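Local coordinates for ABC transporter, periplasmic solute-binding protein (Rhizobium meliloti, PDB 4WED) that probably serves as the periplasmic solute-binding component of an ABC transporter, perhaps for peptides or nickel, at residues Trp117-Glu120 with Arg121-Ile125. Residues are numbered along the deposited sequence; the frame is centred on the assembly and turned at random.
Sequences WNLE and RWMGI
One face of the Trp117 ring carries Arg121 CD and NE, while Asn118 ND2 lies at the ring's edge, in its plane, hydrogen-bonded to Ala114 O; Asn118 OD1 accepts from Leu172 N. Arg121 CD makes a CH-pi contact 3.6 Å from the centroid of the six-membered ring, and NE follows over the same face, 3.1 Å from Trp117 CH2. The guanidinium itself does not stack: its plane is turned 62° from the indole and meets it edge on. This i to i+4 pairing belongs to the C-terminal turn of helix 112-122, which packs against strand 137-144 in this family 5 solute-binding protein. Trp117 CG stands anti to the backbone N (chi1 178°), which lays the indole alongside the arginine chain. An alanine here takes the indole away from Arg121 CD and NE, and the arginine chain would probably be set free to turn. The Trp122 indole has Leu119 O and CG of Met123, a selenomethionine, over one face, and Leu119 CD2 sits 3.5 Å from Trp122 CZ2. Phe128, Pro168 and helix 132-135 also pack on this indole, while Leu119 and Met123 both touch Leu140. A type II beta turn follows from Trp122 to Ile125, closed by a weak Ile125 N to Trp122 O bond; at Gly124 (phi 95°) a CB would collide with Met123 O, which calls for glycine. Near its end the helix makes i to i+3 bonds, Arg121 N donating to Asn118 O at 2.8 Å and Trp122 N, above the carbonyl plane, to Leu119 O, which also accepts from Met123 N at 2.9 Å, almost in line with the C=O bond.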
ATOM      1  N   TRP A 117     -18.383  20.853  -8.113  1.00 65.64           N
ATOM      2  CA  TRP A 117     -17.561  21.398  -9.193  1.00 66.75           C
ATOM      3  C   TRP A 117     -16.267  20.606  -9.341  1.00 64.60           C
ATOM      4  O   TRP A 117     -15.816  20.351 -10.435  1.00 64.97           O
ATOM      5  CB  TRP A 117     -17.243  22.861  -8.886  1.00 70.99           C
ATOM      6  CG  TRP A 117     -16.335  23.567  -9.897  1.00 77.70           C
ATOM      7  CD1 TRP A 117     -16.731  24.221 -11.021  1.00 76.96           C
ATOM      8  CD2 TRP A 117     -14.888  23.707  -9.840  1.00 77.87           C
ATOM      9  NE1 TRP A 117     -15.638  24.739 -11.675  1.00 80.29           N
ATOM     10  CE2 TRP A 117     -14.499  24.446 -10.979  1.00 78.02           C
ATOM     11  CE3 TRP A 117     -13.897  23.280  -8.936  1.00 77.87           C
ATOM     12  CZ2 TRP A 117     -13.164  24.774 -11.252  1.00 80.52           C
ATOM     13  CZ3 TRP A 117     -12.570  23.594  -9.205  1.00 79.21           C
ATOM     14  CH2 TRP A 117     -12.214  24.350 -10.357  1.00 81.19           C
ATOM     15  N   ASN A 118     -15.690  20.218  -8.215  1.00 62.28           N
ATOM     16  CA  ASN A 118     -14.511  19.340  -8.177  1.00 63.65           C
ATOM     17  C   ASN A 118     -14.802  17.932  -8.616  1.00 63.58           C
ATOM     18  O   ASN A 118     -14.118  17.383  -9.471  1.00 72.83           O
ATOM     19  CB  ASN A 118     -13.950  19.258  -6.754  1.00 61.50           C
ATOM     20  CG  ASN A 118     -12.963  20.362  -6.461  1.00 63.39           C
ATOM     21  OD1 ASN A 118     -11.819  20.302  -6.896  1.00 67.94           O
ATOM     22  ND2 ASN A 118     -13.390  21.362  -5.716  1.00 64.48           N
ATOM     23  N   LEU A 119     -15.809  17.341  -8.002  1.00 60.06           N
ATOM     24  CA  LEU A 119     -16.202  16.009  -8.332  1.00 58.76           C
ATOM     25  C   LEU A 119     -16.527  15.878  -9.795  1.00 63.25           C
ATOM     26  O   LEU A 119     -16.154  14.907 -10.437  1.00 63.29           O
ATOM     27  CB  LEU A 119     -17.398  15.662  -7.490  1.00 59.65           C
ATOM     28  CG  LEU A 119     -16.983  15.404  -6.048  1.00 61.20           C
ATOM     29  CD1 LEU A 119     -18.214  15.024  -5.255  1.00 60.57           C
ATOM     30  CD2 LEU A 119     -15.911  14.323  -5.892  1.00 62.41           C
ATOM     31  N   GLU A 120     -17.207  16.874 -10.334  1.00 68.82           N
ATOM     32  CA  GLU A 120     -17.514  16.893 -11.763  1.00 75.71           C
ATOM     33  C   GLU A 120     -16.262  17.007 -12.649  1.00 76.38           C
ATOM     34  O   GLU A 120     -16.315  16.707 -13.833  1.00 77.48           O
ATOM     35  CB  GLU A 120     -18.468  18.037 -12.084  1.00 79.10           C
ATOM     36  CG  GLU A 120     -19.909  17.756 -11.697  1.00 83.80           C
ATOM     37  CD  GLU A 120     -20.812  18.942 -12.007  1.00 91.67           C
ATOM     38  OE1 GLU A 120     -20.266  20.044 -12.302  1.00 94.60           O
ATOM     39  OE2 GLU A 120     -22.055  18.776 -11.960  1.00 86.40           O
ATOM     40  N   ARG A 121     -15.154  17.452 -12.078  1.00 75.99           N
ATOM     41  CA  ARG A 121     -13.921  17.557 -12.824  1.00 81.19           C
ATOM     42  C   ARG A 121     -13.282  16.198 -13.084  1.00 81.26           C
ATOM     43  O   ARG A 121     -12.515  16.067 -14.026  1.00 85.19           O
ATOM     44  CB  ARG A 121     -12.916  18.466 -12.110  1.00 80.50           C
ATOM     45  CG  ARG A 121     -13.140  19.940 -12.388  1.00 83.92           C
ATOM     46  CD  ARG A 121     -12.386  20.816 -11.397  1.00 85.38           C
ATOM     47  NE  ARG A 121     -11.493  21.785 -12.032  1.00 91.11           N
ATOM     48  CZ  ARG A 121     -10.350  21.478 -12.641  1.00 95.02           C
ATOM     49  NH1 ARG A 121      -9.946  20.225 -12.747  1.00106.11           N
ATOM     50  NH2 ARG A 121      -9.598  22.429 -13.147  1.00100.89           N
ATOM     51  N   TRP A 122     -13.567  15.191 -12.272  1.00 70.79           N
ATOM     52  CA  TRP A 122     -12.874  13.901 -12.462  1.00 70.69           C
ATOM     53  C   TRP A 122     -13.761  12.671 -12.537  1.00 68.66           C
ATOM     54  O   TRP A 122     -13.371  11.666 -13.140  1.00 73.58           O
ATOM     55  CB  TRP A 122     -11.785  13.673 -11.383  1.00 65.65           C
ATOM     56  CG  TRP A 122     -12.316  13.601  -9.982  1.00 60.76           C
ATOM     57  CD1 TRP A 122     -12.480  14.645  -9.086  1.00 59.70           C
ATOM     58  CD2 TRP A 122     -12.720  12.425  -9.314  1.00 59.40           C
ATOM     59  NE1 TRP A 122     -12.988  14.171  -7.901  1.00 62.15           N
ATOM     60  CE2 TRP A 122     -13.138  12.806  -8.007  1.00 61.17           C
ATOM     61  CE3 TRP A 122     -12.768  11.076  -9.682  1.00 59.22           C
ATOM     62  CZ2 TRP A 122     -13.624  11.884  -7.075  1.00 60.77           C
ATOM     63  CZ3 TRP A 122     -13.239  10.149  -8.744  1.00 63.00           C
ATOM     64  CH2 TRP A 122     -13.664  10.564  -7.451  1.00 61.68           C
HETATM   65  N   MSE A 123     -14.938  12.727 -11.949  1.00 67.08           N
HETATM   66  CA  MSE A 123     -15.753  11.531 -11.860  1.00 74.02           C
HETATM   67  C   MSE A 123     -16.526  11.218 -13.114  1.00 81.46           C
HETATM   68  O   MSE A 123     -17.341  12.018 -13.575  1.00 78.84           O
HETATM   69  CB  MSE A 123     -16.779  11.697 -10.775  1.00 75.96           C
HETATM   70  CG  MSE A 123     -16.197  11.136  -9.503  1.00 83.61           C
HETATM   71 SE   MSE A 123     -17.634  10.954  -8.144  1.00 99.52          SE
HETATM   72  CE  MSE A 123     -18.274  12.776  -8.391  1.00 90.42           C
ATOM     73  N   GLY A 124     -16.311  10.016 -13.641  1.00 86.99           N
ATOM     74  CA  GLY A 124     -16.929   9.605 -14.895  1.00 92.53           C
ATOM     75  C   GLY A 124     -16.006   9.855 -16.084  1.00 94.52           C
ATOM     76  O   GLY A 124     -16.322   9.430 -17.192  1.00 96.09           O
ATOM     77  N   ILE A 125     -14.876  10.538 -15.871  1.00 90.90           N
ATOM     78  CA  ILE A 125     -13.923  10.780 -16.952  1.00 92.50           C
ATOM     79  C   ILE A 125     -13.255   9.443 -17.241  1.00 94.14           C
ATOM     80  O   ILE A 125     -12.807   8.749 -16.314  1.00 97.34           O
ATOM     81  CB  ILE A 125     -12.882  11.865 -16.606  1.00 84.86           C
TER